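Long-range contacts in arginine kinase (Anthopleura japonica, PDB 4RF6), which catalyses the reversible transfer of a phosphoryl group from ATP to L-arginine, giving phosphoarginine and ADP, and contains two tandem phosphagen kinase units in one chain: residues H97-L102 with N336-G341; H106-N111 with L342-C347. All blocks are in the same frame, centred on the assembly; numbering follows the deposited sequence.

Contact 1. Residues H97-L102 with N336-G341; sequences HSPYKL and NRRRLG
Leu340 sits between two aromatic rings of the 97-102 loop and gives each a different part of its side chain. Its CD1 methyl lies over one face of the His97 imidazole, 3.7 Å from the ring centroid and 15° off the normal, while its CB rests over a face of the Tyr100 phenol at 3.8 Å from that centroid. Both are CH-pi contacts. With CG anti to the backbone N (chi1 179°) the Tyr100 ring is carried over to Leu340, and its CD1 comes obliquely within 3.7 Å of Gly341 N. The phenol OH is held from outside by the carbonyl of Lys271.

Another flat group, the Arg338 guanidinium, packs at the more exposed side, where Pro99, which follows a cis peptide bond, sets its CD over one face, 3.4 Å from Arg338 NH2.

The contact joins the loop after helix 86-96 to the turn that leads from strand 331-336, in the large antiparallel sheet of the phosphagen kinase catalytic domain, into helix 344-370.

No direct hydrogen bond crosses between the segments; water does the polar bridging. One water lies in the imidazole plane, 2.8 Å from His97 ND1, and accepts from Arg339 N; a second donates to both His97 O and Leu340 O. With NE2 bonded to the carbonyl of Pro279, both nitrogens of His97 have partners and the ring's rotation is fixed. Within the turn, Asn336 ND2 donates to Arg338 O at 3.1 Å, approaching from above the carbonyl plane, while the guanidinium of Arg339 turns to the carbonyl of Met286.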
loop_
_atom_site.group_PDB
_atom_site.type_symbol
_atom_site.label_atom_id
_atom_site.label_comp_id
_atom_site.label_asym_id
_atom_site.label_seq_id
_atom_site.Cartn_x
_atom_site.Cartn_y
_atom_site.Cartn_z
ATOM N N HIS A 97 -11.360 -30.747 -6.643
ATOM C CA HIS A 97 -12.450 -29.829 -6.329
ATOM C C HIS A 97 -13.504 -30.416 -5.387
ATOM O O HIS A 97 -14.611 -29.879 -5.290
ATOM C CB HIS A 97 -13.139 -29.373 -7.620
ATOM C CG HIS A 97 -12.306 -28.467 -8.472
ATOM N ND1 HIS A 97 -12.229 -27.107 -8.254
ATOM C CD2 HIS A 97 -11.539 -28.716 -9.560
ATOM C CE1 HIS A 97 -11.435 -26.562 -9.158
ATOM N NE2 HIS A 97 -11.004 -27.516 -9.964
ATOM N N SER A 98 -13.174 -31.512 -4.707
ATOM C CA SER A 98 -14.122 -32.142 -3.790
ATOM C C SER A 98 -14.590 -31.118 -2.754
ATOM O O SER A 98 -13.794 -30.316 -2.267
ATOM C CB SER A 98 -13.508 -33.374 -3.115
ATOM O OG SER A 98 -12.297 -33.051 -2.465
ATOM N N PRO A 99 -15.885 -31.150 -2.400
ATOM C CA PRO A 99 -16.850 -32.205 -2.714
ATOM C C PRO A 99 -17.632 -31.991 -4.011
ATOM O O PRO A 99 -18.681 -32.619 -4.155
ATOM C CB PRO A 99 -17.813 -32.115 -1.530
ATOM C CG PRO A 99 -17.882 -30.645 -1.264
ATOM C CD PRO A 99 -16.500 -30.089 -1.578
ATOM N N TYR A 100 -17.161 -31.143 -4.925
ATOM C CA TYR A 100 -17.921 -30.893 -6.157
ATOM C C TYR A 100 -18.110 -32.150 -7.002
ATOM O O TYR A 100 -17.180 -32.939 -7.178
ATOM C CB TYR A 100 -17.293 -29.781 -7.013
ATOM C CG TYR A 100 -18.051 -29.525 -8.309
ATOM C CD1 TYR A 100 -19.233 -28.790 -8.312
ATOM C CD2 TYR A 100 -17.596 -30.037 -9.518
ATOM C CE1 TYR A 100 -19.932 -28.562 -9.486
ATOM C CE2 TYR A 100 -18.290 -29.816 -10.698
ATOM C CZ TYR A 100 -19.452 -29.077 -10.675
ATOM O OH TYR A 100 -20.140 -28.856 -11.849
ATOM N N LYS A 101 -19.328 -32.332 -7.509
ATOM C CA LYS A 101 -19.630 -33.411 -8.445
ATOM C C LYS A 101 -20.063 -32.824 -9.779
ATOM O O LYS A 101 -20.960 -31.982 -9.822
ATOM C CB LYS A 101 -20.743 -34.312 -7.900
ATOM C CG LYS A 101 -20.346 -35.118 -6.676
ATOM C CD LYS A 101 -19.067 -35.890 -6.945
ATOM C CE LYS A 101 -18.441 -36.383 -5.655
ATOM N NZ LYS A 101 -19.434 -37.063 -4.781
ATOM N N LEU A 102 -19.429 -33.276 -10.861
ATOM C CA LEU A 102 -19.731 -32.789 -12.207
ATOM C C LEU A 102 -21.224 -32.915 -12.531
ATOM O O LEU A 102 -21.795 -32.065 -13.214
ATOM C CB LEU A 102 -18.880 -33.538 -13.235
ATOM C CG LEU A 102 -17.380 -33.264 -13.125
ATOM C CD1 LEU A 102 -16.570 -34.517 -13.402
ATOM C CD2 LEU A 102 -16.960 -32.152 -14.063
ATOM N N ASN A 336 -9.876 -18.107 -1.063
ATOM C CA ASN A 336 -10.916 -19.113 -1.256
ATOM C C ASN A 336 -10.309 -20.482 -1.531
ATOM O O ASN A 336 -9.262 -20.588 -2.179
ATOM C CB ASN A 336 -11.804 -18.723 -2.430
ATOM C CG ASN A 336 -11.008 -18.512 -3.691
ATOM O OD1 ASN A 336 -10.042 -17.750 -3.698
ATOM N ND2 ASN A 336 -11.382 -19.212 -4.760
ATOM N N ARG A 337 -10.969 -21.534 -1.063
ATOM C CA ARG A 337 -10.521 -22.883 -1.379
ATOM C C ARG A 337 -11.281 -23.476 -2.565
ATOM O O ARG A 337 -10.843 -24.466 -3.154
ATOM C CB ARG A 337 -10.650 -23.803 -0.160
ATOM C CG ARG A 337 -9.358 -23.972 0.628
ATOM C CD ARG A 337 -9.498 -25.003 1.745
ATOM N NE ARG A 337 -10.428 -24.566 2.781
ATOM C CZ ARG A 337 -10.343 -24.914 4.063
ATOM N NH1 ARG A 337 -9.360 -25.705 4.474
ATOM N NH2 ARG A 337 -11.240 -24.466 4.936
ATOM N N ARG A 338 -12.410 -22.863 -2.916
ATOM C CA ARG A 338 -13.345 -23.462 -3.870
ATOM C C ARG A 338 -13.605 -22.618 -5.132
ATOM O O ARG A 338 -13.599 -21.382 -5.085
ATOM C CB ARG A 338 -14.668 -23.781 -3.165
ATOM C CG ARG A 338 -14.545 -24.783 -2.023
ATOM C CD ARG A 338 -15.901 -25.033 -1.388
ATOM N NE ARG A 338 -15.911 -26.190 -0.493
ATOM C CZ ARG A 338 -17.008 -26.680 0.075
ATOM N NH1 ARG A 338 -18.187 -26.113 -0.154
ATOM N NH2 ARG A 338 -16.928 -27.733 0.876
ATOM N N ARG A 339 -13.841 -23.302 -6.252
ATOM C CA ARG A 339 -14.096 -22.646 -7.534
ATOM C C ARG A 339 -15.227 -23.316 -8.313
ATOM O O ARG A 339 -15.830 -22.712 -9.206
ATOM C CB ARG A 339 -12.838 -22.660 -8.403
ATOM C CG ARG A 339 -11.677 -21.870 -7.849
ATOM C CD ARG A 339 -10.520 -21.835 -8.834
ATOM N NE ARG A 339 -9.434 -21.004 -8.333
ATOM C CZ ARG A 339 -8.329 -21.478 -7.769
ATOM N NH1 ARG A 339 -8.151 -22.788 -7.653
ATOM N NH2 ARG A 339 -7.396 -20.639 -7.332
ATOM N N LEU A 340 -15.489 -24.579 -7.995
ATOM C CA LEU A 340 -16.575 -25.313 -8.636
ATOM C C LEU A 340 -17.705 -25.541 -7.647
ATOM O O LEU A 340 -17.485 -26.072 -6.552
ATOM C CB LEU A 340 -16.083 -26.658 -9.180
ATOM C CG LEU A 340 -15.520 -26.654 -10.602
ATOM C CD1 LEU A 340 -14.848 -27.984 -10.938
ATOM C CD2 LEU A 340 -16.627 -26.349 -11.595
ATOM N N GLY A 341 -18.913 -25.127 -8.023
ATOM C CA GLY A 341 -20.078 -25.375 -7.191
ATOM C C GLY A 341 -20.549 -24.134 -6.461
ATOM O O GLY A 341 -21.517 -24.185 -5.701
HETATM O O HOH W 1 -13.614 -26.061 -6.085
HETATM O O HOH W 2 -16.013 -27.470 -4.486
#

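Contact 2. Residues H106-N111 with L342-C347; sequences HNSDMN and LSEVQC
Asp109 and Glu344 link two backbones whose touching parts, 106-111 and 342-345, run almost the same way, 4° apart end to end, with Ser108 and Ser343 nearest at 4.8 Å between CA atoms. The strong bond is Asp109 N to Glu344 OE1, 2.8 Å and nearly straight at 178°, with the oxygen met almost along its C-O axis. In return Val345 N gives a weak bond to Asp109 O.

Glu344 reaches back to the loop by bending at chi2 (82°), and Met110 SD lies across that bend, 3.5 Å from Glu344 CG. The other carboxylate oxygen, OE2, forms a salt bridge with Arg136; Arg136 on OE2 and the Asp109 N-H on OE1 would probably favour the ionised form. Ser108 OG is hydrogen-bonded to His268.

Asp109 lays its carboxylate against Val345, CG2 of the valine being 3.4 Å from Asp109 OD2, while its CB meets Ser343 CB. OD1 accepts from Asn111 N, from above the carboxylate plane, in an Asx turn. OD2 bonds to His114 and accepts a hydrogen bond from a water that also touches Ser343 OG. His106, whose ND1 is hydrogen-bonded to Gly341 N, brings CE1 to 3.1 Å from the carbonyl O of Leu342.

Ser343 is the N-cap of helix 344-370: its OG accepts from Gln346 N, and Gln346 OE1 accepts from Ser343 N on an in-plane lone pair. These reciprocal bonds make a capping box, here with the loop between helix 86-96 and strand 127-136 laid over the start of the long helix 344-370.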
loop_
_atom_site.group_PDB
_atom_site.type_symbol
_atom_site.label_atom_id
_atom_site.label_comp_id
_atom_site.label_asym_id
_atom_site.label_seq_id
_atom_site.Cartn_x
_atom_site.Cartn_y
_atom_site.Cartn_z
ATOM N N HIS A 106 -22.633 -26.395 -12.425
ATOM C CA HIS A 106 -22.049 -25.177 -11.871
ATOM C C HIS A 106 -22.814 -23.938 -12.347
ATOM O O HIS A 106 -23.205 -23.854 -13.514
ATOM C CB HIS A 106 -20.574 -25.080 -12.279
ATOM C CG HIS A 106 -19.912 -23.793 -11.887
ATOM N ND1 HIS A 106 -19.298 -23.610 -10.663
ATOM C CD2 HIS A 106 -19.751 -22.630 -12.563
ATOM C CE1 HIS A 106 -18.796 -22.390 -10.602
ATOM N NE2 HIS A 106 -19.060 -21.773 -11.742
ATOM N N ASN A 107 -23.037 -22.982 -11.450
ATOM C CA ASN A 107 -23.654 -21.724 -11.852
ATOM C C ASN A 107 -22.705 -20.533 -11.728
ATOM O O ASN A 107 -22.119 -20.303 -10.672
ATOM C CB ASN A 107 -24.947 -21.471 -11.072
ATOM C CG ASN A 107 -26.018 -22.500 -11.375
ATOM O OD1 ASN A 107 -26.691 -22.427 -12.403
ATOM N ND2 ASN A 107 -26.175 -23.471 -10.484
ATOM N N SER A 108 -22.555 -19.791 -12.823
ATOM C CA SER A 108 -21.730 -18.589 -12.845
ATOM C C SER A 108 -22.579 -17.379 -12.483
ATOM O O SER A 108 -23.781 -17.370 -12.737
ATOM C CB SER A 108 -21.133 -18.393 -14.232
ATOM O OG SER A 108 -20.407 -19.532 -14.638
ATOM N N ASP A 109 -21.953 -16.363 -11.892
ATOM C CA ASP A 109 -22.647 -15.122 -11.562
ATOM C C ASP A 109 -21.637 -13.992 -11.418
ATOM O O ASP A 109 -20.930 -13.890 -10.411
ATOM C CB ASP A 109 -23.493 -15.276 -10.289
ATOM C CG ASP A 109 -24.318 -14.035 -9.972
ATOM O OD1 ASP A 109 -24.299 -13.073 -10.775
ATOM O OD2 ASP A 109 -24.992 -14.031 -8.917
ATOM N N MET A 110 -21.586 -13.148 -12.443
ATOM C CA MET A 110 -20.671 -12.019 -12.480
ATOM C C MET A 110 -21.421 -10.691 -12.392
ATOM O O MET A 110 -21.011 -9.699 -12.998
ATOM C CB MET A 110 -19.817 -12.068 -13.749
ATOM C CG MET A 110 -18.698 -13.098 -13.701
ATOM S SD MET A 110 -17.413 -12.672 -12.512
ATOM C CE MET A 110 -16.632 -11.308 -13.364
ATOM N N ASN A 111 -22.521 -10.680 -11.642
ATOM C CA ASN A 111 -23.246 -9.444 -11.362
ATOM C C ASN A 111 -22.876 -8.920 -9.980
ATOM O O ASN A 111 -23.370 -9.422 -8.968
ATOM C CB ASN A 111 -24.762 -9.657 -11.455
ATOM C CG ASN A 111 -25.540 -8.352 -11.432
ATOM O OD1 ASN A 111 -25.079 -7.343 -10.895
ATOM N ND2 ASN A 111 -26.731 -8.366 -12.019
ATOM N N LEU A 342 -19.851 -23.022 -6.679
ATOM C CA LEU A 342 -20.282 -21.733 -6.145
ATOM C C LEU A 342 -19.999 -20.661 -7.179
ATOM O O LEU A 342 -19.055 -20.780 -7.960
ATOM C CB LEU A 342 -19.592 -21.412 -4.815
ATOM C CG LEU A 342 -18.187 -20.806 -4.827
ATOM C CD1 LEU A 342 -17.784 -20.385 -3.422
ATOM C CD2 LEU A 342 -17.169 -21.780 -5.397
ATOM N N SER A 343 -20.825 -19.623 -7.208
ATOM C CA SER A 343 -20.662 -18.579 -8.208
ATOM C C SER A 343 -19.548 -17.620 -7.802
ATOM O O SER A 343 -19.076 -17.656 -6.662
ATOM C CB SER A 343 -21.967 -17.809 -8.391
ATOM O OG SER A 343 -22.286 -17.068 -7.227
ATOM N N GLU A 344 -19.126 -16.774 -8.737
ATOM C CA GLU A 344 -18.148 -15.734 -8.436
ATOM C C GLU A 344 -18.700 -14.821 -7.349
ATOM O O GLU A 344 -17.983 -14.425 -6.426
ATOM C CB GLU A 344 -17.828 -14.921 -9.689
ATOM C CG GLU A 344 -17.068 -15.686 -10.765
ATOM C CD GLU A 344 -17.973 -16.533 -11.635
ATOM O OE1 GLU A 344 -19.181 -16.633 -11.320
ATOM O OE2 GLU A 344 -17.472 -17.097 -12.632
ATOM N N VAL A 345 -19.986 -14.498 -7.462
ATOM C CA VAL A 345 -20.680 -13.696 -6.455
ATOM C C VAL A 345 -20.621 -14.360 -5.082
ATOM O O VAL A 345 -20.338 -13.705 -4.076
ATOM C CB VAL A 345 -22.149 -13.442 -6.855
ATOM C CG1 VAL A 345 -23.004 -13.093 -5.634
ATOM C CG2 VAL A 345 -22.228 -12.336 -7.893
ATOM N N GLN A 346 -20.890 -15.662 -5.048
ATOM C CA GLN A 346 -20.883 -16.416 -3.796
ATOM C C GLN A 346 -19.489 -16.489 -3.177
ATOM O O GLN A 346 -19.331 -16.393 -1.956
ATOM C CB GLN A 346 -21.442 -17.822 -4.011
ATOM C CG GLN A 346 -22.958 -17.874 -4.116
ATOM C CD GLN A 346 -23.484 -19.271 -4.397
ATOM O OE1 GLN A 346 -22.892 -20.029 -5.168
ATOM N NE2 GLN A 346 -24.602 -19.618 -3.769
ATOM N N CYS A 347 -18.481 -16.661 -4.025
ATOM C CA CYS A 347 -17.098 -16.674 -3.564
ATOM C C CYS A 347 -16.744 -15.358 -2.866
ATOM O O CYS A 347 -16.192 -15.356 -1.761
ATOM C CB CYS A 347 -16.145 -16.936 -4.736
ATOM S SG CYS A 347 -14.401 -16.992 -4.259
HETATM O O HOH W 3 -18.334 -19.303 -13.176
HETATM O O HOH W 4 -24.886 -16.097 -7.269
#

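The two contacts follow one another along the same two stretches of chain: after a gap of three residues 97-102 is followed by 106-111, and 336-341 runs directly into 342-347, with centres about 12 Å apart. His106 of contact 2 ties them together. Its ND1 is 3.1 Å from Gly341 N of contact 1, a probable hydrogen bond, and its CE1 packs 3.3 Å from Arg339 O. Asn336 CB also meets Cys347 SG at 3.6 Å. Contact 1 lies nearer the predicted ATP site, since the Arg339 side chain is about 4 Å from those of Arg133 and Arg287; in contact 2, the Glu344 side chain is about 7 Å from that of Ile132.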